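Local coordinates for protein choline kinase (Streptococcus pneumoniae, PDB 4R78) that probably transfers phosphate from ATP to choline, as choline kinases with a protein kinase-like fold do, and binds AMP between its two lobes, at residues E85-L90 / Q134-S139; A140-G145 / V188-C193; D222-L227 / T253-E258. All blocks are in the same frame, centred on the assembly; numbering follows the deposited sequence.

The three contacts come one after another along the chain without interleaving. Contacts 1 and 2 have centres about 10 Å apart, contacts 2 and 3 about 13 Å, and contacts 1 and 3 about 17 Å. Contact 1 joins helix 77-87, which belongs with the five-stranded sheet, to helix 126-137. Contact 2 ties the loop after that helix to strand 191-193, and contact 3 sets helix 223-233 against the stretch that leads into helix 257-280. His137 bonds to Asp226, Ser139 to Ser192, and Asp189 to Asp222, so the six segments link into one framework that includes strand 191-193, which leads into the probable catalytic loop.

Contact 1: E85-L90 / Q134-S139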
loop_
_atom_site.group_PDB
_atom_site.type_symbol
_atom_site.label_atom_id
_atom_site.label_comp_id
_atom_site.label_asym_id
_atom_site.label_seq_id
_atom_site.Cartn_x
_atom_site.Cartn_y
_atom_site.Cartn_z
ATOM N N GLU A 85 -10.645 -9.806 7.538
ATOM C CA GLU A 85 -11.481 -10.286 8.646
ATOM C C GLU A 85 -10.721 -10.349 9.974
ATOM O O GLU A 85 -11.318 -10.184 11.038
ATOM C CB GLU A 85 -12.187 -11.613 8.306
ATOM C CG GLU A 85 -11.279 -12.813 8.130
ATOM C CD GLU A 85 -11.935 -13.978 7.391
ATOM O OE1 GLU A 85 -11.181 -14.861 6.950
ATOM O OE2 GLU A 85 -13.180 -14.022 7.245
ATOM N N LEU A 86 -9.407 -10.550 9.898
ATOM C CA LEU A 86 -8.557 -10.536 11.084
ATOM C C LEU A 86 -8.374 -9.122 11.639
ATOM O O LEU A 86 -8.421 -8.918 12.854
ATOM C CB LEU A 86 -7.197 -11.177 10.783
ATOM C CG LEU A 86 -6.106 -11.098 11.862
ATOM C CD1 LEU A 86 -6.574 -11.684 13.196
ATOM C CD2 LEU A 86 -4.841 -11.786 11.400
ATOM N N LEU A 87 -8.178 -8.149 10.752
ATOM C CA LEU A 87 -7.875 -6.779 11.170
ATOM C C LEU A 87 -9.107 -5.942 11.498
ATOM O O LEU A 87 -8.979 -4.838 12.037
ATOM C CB LEU A 87 -7.035 -6.070 10.109
ATOM C CG LEU A 87 -5.594 -6.553 9.943
ATOM C CD1 LEU A 87 -5.016 -6.018 8.652
ATOM C CD2 LEU A 87 -4.741 -6.150 11.137
ATOM N N LYS A 88 -10.290 -6.470 11.183
ATOM C CA LYS A 88 -11.534 -5.702 11.289
ATOM C C LYS A 88 -11.735 -5.036 12.652
ATOM O O LYS A 88 -12.108 -3.864 12.714
ATOM C CB LYS A 88 -12.757 -6.553 10.927
ATOM C CG LYS A 88 -14.037 -5.726 10.812
ATOM C CD LYS A 88 -15.271 -6.588 10.610
ATOM C CE LYS A 88 -16.531 -5.735 10.598
ATOM N NZ LYS A 88 -16.732 -5.008 11.881
ATOM N N ASP A 89 -11.480 -5.771 13.734
ATOM C CA ASP A 89 -11.769 -5.241 15.074
ATOM C C ASP A 89 -10.819 -4.142 15.565
ATOM O O ASP A 89 -11.028 -3.578 16.639
ATOM C CB ASP A 89 -11.964 -6.357 16.119
ATOM C CG ASP A 89 -10.715 -7.193 16.351
ATOM O OD1 ASP A 89 -9.606 -6.756 15.989
ATOM O OD2 ASP A 89 -10.856 -8.295 16.921
ATOM N N LEU A 90 -9.789 -3.833 14.779
ATOM C CA LEU A 90 -8.931 -2.675 15.059
ATOM C C LEU A 90 -9.655 -1.361 14.769
ATOM O O LEU A 90 -9.282 -0.310 15.293
ATOM C CB LEU A 90 -7.631 -2.732 14.253
ATOM C CG LEU A 90 -6.615 -3.843 14.523
ATOM C CD1 LEU A 90 -5.345 -3.585 13.723
ATOM C CD2 LEU A 90 -6.291 -3.976 16.008
ATOM N N GLN A 134 0.854 2.618 15.940
ATOM C CA GLN A 134 1.065 1.828 17.147
ATOM C C GLN A 134 0.030 0.715 17.236
ATOM O O GLN A 134 0.359 -0.421 17.568
ATOM C CB GLN A 134 0.969 2.696 18.394
ATOM C CG GLN A 134 2.148 3.607 18.606
ATOM C CD GLN A 134 2.007 4.427 19.866
ATOM O OE1 GLN A 134 0.926 4.928 20.173
ATOM N NE2 GLN A 134 3.100 4.572 20.603
ATOM N N THR A 135 -1.220 1.052 16.926
ATOM C CA THR A 135 -2.319 0.091 16.990
ATOM C C THR A 135 -2.049 -1.125 16.105
ATOM O O THR A 135 -2.217 -2.269 16.540
ATOM C CB THR A 135 -3.669 0.746 16.618
ATOM O OG1 THR A 135 -4.042 1.684 17.639
ATOM C CG2 THR A 135 -4.767 -0.298 16.480
ATOM N N ILE A 136 -1.625 -0.884 14.868
ATOM C CA ILE A 136 -1.363 -2.004 13.971
ATOM C C ILE A 136 -0.122 -2.788 14.395
ATOM O O ILE A 136 -0.159 -4.012 14.462
ATOM C CB ILE A 136 -1.350 -1.615 12.457
ATOM C CG1 ILE A 136 -1.020 -2.829 11.575
ATOM C CG2 ILE A 136 -0.389 -0.487 12.173
ATOM C CD1 ILE A 136 -2.030 -3.965 11.653
ATOM N N HIS A 137 0.959 -2.087 14.725
ATOM C CA HIS A 137 2.210 -2.774 15.036
ATOM C C HIS A 137 2.210 -3.543 16.352
ATOM O O HIS A 137 2.985 -4.487 16.507
ATOM C CB HIS A 137 3.406 -1.826 14.946
ATOM C CG HIS A 137 3.592 -1.238 13.583
ATOM N ND1 HIS A 137 4.263 -0.057 13.364
ATOM C CD2 HIS A 137 3.164 -1.659 12.368
ATOM C CE1 HIS A 137 4.259 0.217 12.072
ATOM N NE2 HIS A 137 3.599 -0.741 11.446
ATOM N N THR A 138 1.330 -3.157 17.275
ATOM C CA THR A 138 1.205 -3.844 18.564
ATOM C C THR A 138 -0.064 -4.702 18.653
ATOM O O THR A 138 -0.456 -5.125 19.744
ATOM C CB THR A 138 1.202 -2.848 19.744
ATOM O OG1 THR A 138 0.020 -2.040 19.684
ATOM C CG2 THR A 138 2.445 -1.956 19.723
ATOM N N SER A 139 -0.702 -4.955 17.512
ATOM C CA SER A 139 -1.981 -5.676 17.483
ATOM C C SER A 139 -1.872 -7.129 17.942
ATOM O O SER A 139 -2.881 -7.731 18.324
ATOM C CB SER A 139 -2.580 -5.642 16.077
ATOM O OG SER A 139 -1.882 -6.525 15.211
#
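Leu87 and Ile136 meet methyl to methyl at the tight end of this contact, CD2 of Leu87 lying 3.5 Å from CD1 of Ile136. The isoleucine reaches that far because CG1 stands anti to the backbone N (chi1 178°), carrying CD1 out beyond the flank of helix 126-137. Both residues are buried, and Trp215 packs on each of them, so branched hydrocarbon suits the place. One turn on, Leu90 comes to the same methyl almost at a right angle, its CD1 3.9 Å from CD1 of Ile136. The backbone bond from Leu90 N to Leu87 O, 3.0 Å long, keeps the two leucines on one side of the turn.

Packing is looser toward the partly exposed side. There the other branch of Leu90 rests between CG2 of Thr135, 4.0 Å from its CD2, and CB of Ser139, 4.1 Å from the same CD2. Thr135 can offer a methyl because its hydroxyl turns back along its own helix to Pro131 O, while the Ser139 hydroxyl is engaged with Ser192. No hydrogen bond crosses between the segments. Just behind, Thr138 leaves the helical conformation, and its N and OG1 take Gln134 O from opposite faces of the carbonyl plane, the OG1 bond being 2.7 Å. Asp89 on the outer side forms a salt bridge with Lys141. A helix packed beside the small-lobe sheet and resting by a few aliphatic side chains on a large-lobe helix is characteristic of the lobe junction of the protein kinase-like fold.

Contact 2: A140-G145 / V188-C193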
loop_
_atom_site.group_PDB
_atom_site.type_symbol
_atom_site.label_atom_id
_atom_site.label_comp_id
_atom_site.label_asym_id
_atom_site.label_seq_id
_atom_site.Cartn_x
_atom_site.Cartn_y
_atom_site.Cartn_z
ATOM N N ALA A 140 -0.653 -7.669 17.900
ATOM C CA ALA A 140 -0.361 -9.088 18.151
ATOM C C ALA A 140 -1.033 -10.028 17.146
ATOM O O ALA A 140 -1.017 -11.249 17.322
ATOM C CB ALA A 140 -0.712 -9.486 19.596
ATOM N N LYS A 141 -1.607 -9.457 16.086
ATOM C CA LYS A 141 -2.291 -10.251 15.073
ATOM C C LYS A 141 -1.289 -10.905 14.139
ATOM O O LYS A 141 -0.293 -10.285 13.745
ATOM C CB LYS A 141 -3.293 -9.395 14.292
ATOM C CG LYS A 141 -4.444 -8.898 15.152
ATOM C CD LYS A 141 -5.368 -7.959 14.407
ATOM C CE LYS A 141 -6.581 -7.604 15.268
ATOM N NZ LYS A 141 -7.538 -8.735 15.476
ATOM N N GLU A 142 -1.554 -12.167 13.807
ATOM C CA GLU A 142 -0.709 -12.934 12.910
ATOM C C GLU A 142 -1.330 -12.945 11.517
ATOM O O GLU A 142 -2.152 -13.805 11.186
ATOM C CB GLU A 142 -0.517 -14.356 13.446
ATOM C CG GLU A 142 0.289 -14.431 14.746
ATOM C CD GLU A 142 1.777 -14.175 14.547
ATOM O OE1 GLU A 142 2.315 -14.543 13.477
ATOM O OE2 GLU A 142 2.408 -13.610 15.468
ATOM N N LEU A 143 -0.939 -11.962 10.713
ATOM C CA LEU A 143 -1.430 -11.849 9.346
ATOM C C LEU A 143 -0.928 -13.008 8.507
ATOM O O LEU A 143 0.125 -13.589 8.791
ATOM C CB LEU A 143 -0.960 -10.539 8.700
ATOM C CG LEU A 143 -1.293 -9.212 9.392
ATOM C CD1 LEU A 143 -0.859 -8.037 8.527
ATOM C CD2 LEU A 143 -2.772 -9.112 9.742
ATOM N N ARG A 144 -1.694 -13.345 7.477
ATOM C CA ARG A 144 -1.214 -14.255 6.455
ATOM C C ARG A 144 -0.361 -13.478 5.465
ATOM O O ARG A 144 -0.776 -12.433 4.952
ATOM C CB ARG A 144 -2.379 -14.961 5.765
ATOM C CG ARG A 144 -2.895 -16.149 6.563
ATOM C CD ARG A 144 -4.091 -16.823 5.903
ATOM N NE ARG A 144 -3.827 -17.184 4.513
ATOM C CZ ARG A 144 -4.630 -17.937 3.765
ATOM N NH1 ARG A 144 -5.755 -18.433 4.271
ATOM N NH2 ARG A 144 -4.302 -18.198 2.506
ATOM N N GLY A 145 0.839 -13.991 5.223
ATOM C CA GLY A 145 1.813 -13.324 4.378
ATOM C C GLY A 145 3.061 -12.978 5.163
ATOM O O GLY A 145 2.987 -12.411 6.256
ATOM N N VAL A 188 15.853 -8.699 11.977
ATOM C CA VAL A 188 14.572 -8.255 11.418
ATOM C C VAL A 188 13.418 -8.700 12.313
ATOM O O VAL A 188 13.335 -9.866 12.707
ATOM C CB VAL A 188 14.376 -8.768 9.961
ATOM C CG1 VAL A 188 13.022 -8.346 9.396
ATOM C CG2 VAL A 188 15.501 -8.258 9.061
ATOM N N ASP A 189 12.540 -7.757 12.632
ATOM C CA ASP A 189 11.378 -8.031 13.467
ATOM C C ASP A 189 10.191 -8.449 12.607
ATOM O O ASP A 189 10.195 -8.255 11.389
ATOM C CB ASP A 189 11.055 -6.815 14.342
ATOM C CG ASP A 189 12.202 -6.453 15.277
ATOM O OD1 ASP A 189 12.651 -7.330 16.048
ATOM O OD2 ASP A 189 12.666 -5.296 15.238
ATOM N N ARG A 190 9.188 -9.045 13.243
ATOM C CA ARG A 190 8.065 -9.632 12.532
ATOM C C ARG A 190 6.748 -9.249 13.204
ATOM O O ARG A 190 6.365 -9.823 14.232
ATOM C CB ARG A 190 8.234 -11.149 12.462
ATOM C CG ARG A 190 7.152 -11.861 11.694
ATOM C CD ARG A 190 7.391 -13.362 11.671
ATOM N NE ARG A 190 6.227 -14.066 11.142
ATOM C CZ ARG A 190 5.181 -14.449 11.870
ATOM N NH1 ARG A 190 5.138 -14.215 13.178
ATOM N NH2 ARG A 190 4.171 -15.076 11.286
ATOM N N LYS A 191 6.070 -8.266 12.617
ATOM C CA LYS A 191 4.820 -7.740 13.162
ATOM C C LYS A 191 3.828 -7.479 12.034
ATOM O O LYS A 191 4.217 -7.338 10.871
ATOM C CB LYS A 191 5.067 -6.433 13.929
ATOM C CG LYS A 191 6.095 -6.518 15.062
ATOM C CD LYS A 191 5.526 -7.161 16.310
ATOM C CE LYS A 191 6.551 -7.150 17.437
ATOM N NZ LYS A 191 6.092 -7.943 18.607
ATOM N N SER A 192 2.545 -7.409 12.384
ATOM C CA SER A 192 1.512 -7.026 11.429
ATOM C C SER A 192 1.768 -5.614 10.903
ATOM O O SER A 192 1.847 -4.660 11.682
ATOM C CB SER A 192 0.139 -7.113 12.094
ATOM O OG SER A 192 0.117 -6.379 13.304
ATOM N N CYS A 193 1.922 -5.497 9.581
ATOM C CA CYS A 193 2.192 -4.211 8.917
ATOM C C CYS A 193 1.204 -3.934 7.790
ATOM O O CYS A 193 0.658 -4.864 7.192
ATOM C CB CYS A 193 3.604 -4.186 8.325
ATOM S SG CYS A 193 4.968 -4.199 9.519
HETATM O O HOH W 1 1.776 -8.894 14.932
#
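Arg190 grips Glu142 end-on, with NH1 and NH2 both directed at a single oxygen, OE1, each at 2.9 Å. The carboxylate and guanidinium planes are only 19° apart, yet two donors sharing one acceptor leave both bonds bent, near 135° at hydrogen. Glu142 begins by pointing away from the strand and folds back at chi2 (-73°), whereas Arg190 reaches out extended from CG to NE. Deeper in, Leu143 lays CG over CB of Ser192, 3.7 Å away, and the small serine lets the leucine come this close; CD1 of Leu143 meets Cys193 O at 3.8 Å. A water bridges the backbones, donating to Lys141 O at 2.8 Å and accepting from Ser192 N at 3.0 Å.

Strand 191-193 runs directly into the HxDxxxxN sequence typical of the catalytic loop in this kinase-like fold, which ends at Asn201 of the AMP pocket.

Around this first shell, Glu146 takes the NE of Arg190, and Ser192 OG is bonded to Ile136 O. Met220 touches Glu142, Leu143 and Arg190, while backbone bonds fasten Lys191 to Asn221 and Cys193 to Ser219. The Lys141 amine runs away from the strand to Leu86 O, at the end of helix 77-87.

Contact 3: D222-L227 / T253-E258; sequences DPMWDL and TPVSHE
Bends at chi2 (-52°) and chi3 (99°) fold the chain of Met224, bringing SD to Ser256 N and CE to Pro254 O. The N-H of Ser256 points almost straight at the sulfur (N-H...S 177°), but the 3.5 Å from Ser256 N to Met224 SD makes the bond weak. The methyl folds farther along, with Met224 CE 3.3 Å from Pro254 O, and CG of Met224 runs beside Ser256 O at 3.8 Å. A long, flexible, polarisable side chain suits such a place, where it must follow backbone as well as side chains. Leu227, one turn later, adds a light touch, its CD2 4.5 Å from CG2 of Val255.

Both segments lead into helices through a capped start. Asp222 OD1 accepts from Met224 N at 2.9 Å with its anti lone pair, while OD2 serves Asp189 N and Lys259; Ser256 likewise caps a backbone N just past Glu258. Helix 223-233 also holds Asp226, whose carboxylate accepts from the backbone N of His194 and Ile195. An aspartate early in a buried large-lobe helix, holding the backbone of the probable catalytic loop, resembles the F helix of protein kinases; here the entry to helix 257-280 packs against that helix's first turn.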
loop_
_atom_site.group_PDB
_atom_site.type_symbol
_atom_site.label_atom_id
_atom_site.label_comp_id
_atom_site.label_asym_id
_atom_site.label_seq_id
_atom_site.Cartn_x
_atom_site.Cartn_y
_atom_site.Cartn_z
ATOM N N ASP A 222 8.966 -6.111 9.281
ATOM C CA ASP A 222 9.544 -5.228 10.277
ATOM C C ASP A 222 8.770 -3.905 10.265
ATOM O O ASP A 222 8.592 -3.312 9.204
ATOM C CB ASP A 222 11.026 -4.990 9.979
ATOM C CG ASP A 222 11.753 -4.356 11.141
ATOM O OD1 ASP A 222 11.454 -3.187 11.461
ATOM O OD2 ASP A 222 12.618 -5.032 11.737
ATOM N N PRO A 223 8.294 -3.443 11.441
ATOM C CA PRO A 223 7.546 -2.184 11.467
ATOM C C PRO A 223 8.277 -0.974 10.878
ATOM O O PRO A 223 7.620 -0.025 10.436
ATOM C CB PRO A 223 7.280 -1.972 12.957
ATOM C CG PRO A 223 7.155 -3.345 13.478
ATOM C CD PRO A 223 8.230 -4.124 12.749
ATOM N N MET A 224 9.610 -1.005 10.850
ATOM C CA MET A 224 10.356 0.102 10.257
ATOM C C MET A 224 10.099 0.245 8.753
ATOM O O MET A 224 10.313 1.313 8.188
ATOM C CB MET A 224 11.854 0.020 10.575
ATOM C CG MET A 224 12.211 0.247 12.050
ATOM S SD MET A 224 11.533 1.763 12.773
ATOM C CE MET A 224 10.098 1.119 13.632
ATOM N N TRP A 225 9.605 -0.820 8.117
ATOM C CA TRP A 225 9.143 -0.718 6.730
ATOM C C TRP A 225 7.997 0.291 6.638
ATOM O O TRP A 225 7.990 1.165 5.766
ATOM C CB TRP A 225 8.687 -2.084 6.202
ATOM C CG TRP A 225 8.032 -2.009 4.849
ATOM C CD1 TRP A 225 6.754 -1.600 4.582
ATOM C CD2 TRP A 225 8.617 -2.349 3.585
ATOM N NE1 TRP A 225 6.509 -1.658 3.234
ATOM C CE2 TRP A 225 7.632 -2.113 2.595
ATOM C CE3 TRP A 225 9.877 -2.817 3.189
ATOM C CZ2 TRP A 225 7.863 -2.341 1.234
ATOM C CZ3 TRP A 225 10.107 -3.048 1.829
ATOM C CH2 TRP A 225 9.103 -2.801 0.872
ATOM N N ASP A 226 7.022 0.156 7.537
ATOM C CA ASP A 226 5.869 1.055 7.546
ATOM C C ASP A 226 6.277 2.501 7.828
ATOM O O ASP A 226 5.766 3.432 7.199
ATOM C CB ASP A 226 4.817 0.593 8.555
ATOM C CG ASP A 226 3.870 -0.456 7.993
ATOM O OD1 ASP A 226 3.991 -0.827 6.802
ATOM O OD2 ASP A 226 2.997 -0.900 8.761
ATOM N N LEU A 227 7.200 2.689 8.767
ATOM C CA LEU A 227 7.683 4.028 9.071
ATOM C C LEU A 227 8.408 4.640 7.868
ATOM O O LEU A 227 8.157 5.795 7.513
ATOM C CB LEU A 227 8.561 4.029 10.326
ATOM C CG LEU A 227 7.819 4.127 11.665
ATOM C CD1 LEU A 227 6.875 2.957 11.944
ATOM C CD2 LEU A 227 8.804 4.268 12.786
ATOM N N THR A 253 6.963 -0.548 20.508
ATOM C CA THR A 253 7.268 -0.035 19.167
ATOM C C THR A 253 8.629 0.671 19.127
ATOM O O THR A 253 8.691 1.893 18.970
ATOM C CB THR A 253 6.153 0.908 18.617
ATOM O OG1 THR A 253 5.869 1.947 19.565
ATOM C CG2 THR A 253 4.882 0.129 18.316
ATOM N N PRO A 254 9.727 -0.098 19.270
ATOM C CA PRO A 254 11.051 0.520 19.215
ATOM C C PRO A 254 11.361 1.063 17.818
ATOM O O PRO A 254 10.755 0.630 16.831
ATOM C CB PRO A 254 11.990 -0.641 19.554
ATOM C CG PRO A 254 11.251 -1.857 19.109
ATOM C CD PRO A 254 9.817 -1.562 19.428
ATOM N N VAL A 255 12.302 1.999 17.750
ATOM C CA VAL A 255 12.671 2.664 16.503
ATOM C C VAL A 255 14.129 2.389 16.137
ATOM O O VAL A 255 15.014 2.432 16.996
ATOM C CB VAL A 255 12.431 4.197 16.613
ATOM C CG1 VAL A 255 13.086 4.959 15.457
ATOM C CG2 VAL A 255 10.936 4.499 16.692
ATOM N N SER A 256 14.363 2.107 14.858
ATOM C CA SER A 256 15.707 1.975 14.300
ATOM C C SER A 256 15.836 2.883 13.081
ATOM O O SER A 256 15.224 2.624 12.044
ATOM C CB SER A 256 15.987 0.524 13.901
ATOM O OG SER A 256 17.147 0.426 13.083
ATOM N N HIS A 257 16.638 3.940 13.209
ATOM C CA HIS A 257 16.865 4.880 12.112
ATOM C C HIS A 257 17.525 4.209 10.912
ATOM O O HIS A 257 17.186 4.519 9.773
ATOM C CB HIS A 257 17.702 6.077 12.575
ATOM C CG HIS A 257 16.954 7.037 13.447
ATOM N ND1 HIS A 257 16.724 6.805 14.786
ATOM C CD2 HIS A 257 16.388 8.236 13.169
ATOM C CE1 HIS A 257 16.050 7.820 15.297
ATOM N NE2 HIS A 257 15.832 8.700 14.338
ATOM N N GLU A 258 18.457 3.289 11.165
ATOM C CA GLU A 258 19.145 2.602 10.074
ATOM C C GLU A 258 18.200 1.723 9.261
ATOM O O GLU A 258 18.273 1.712 8.030
ATOM C CB GLU A 258 20.350 1.790 10.566
ATOM C CG GLU A 258 21.207 1.276 9.410
ATOM C CD GLU A 258 22.438 0.499 9.836
ATOM O OE1 GLU A 258 22.704 0.379 11.050
ATOM O OE2 GLU A 258 23.150 0.009 8.933
#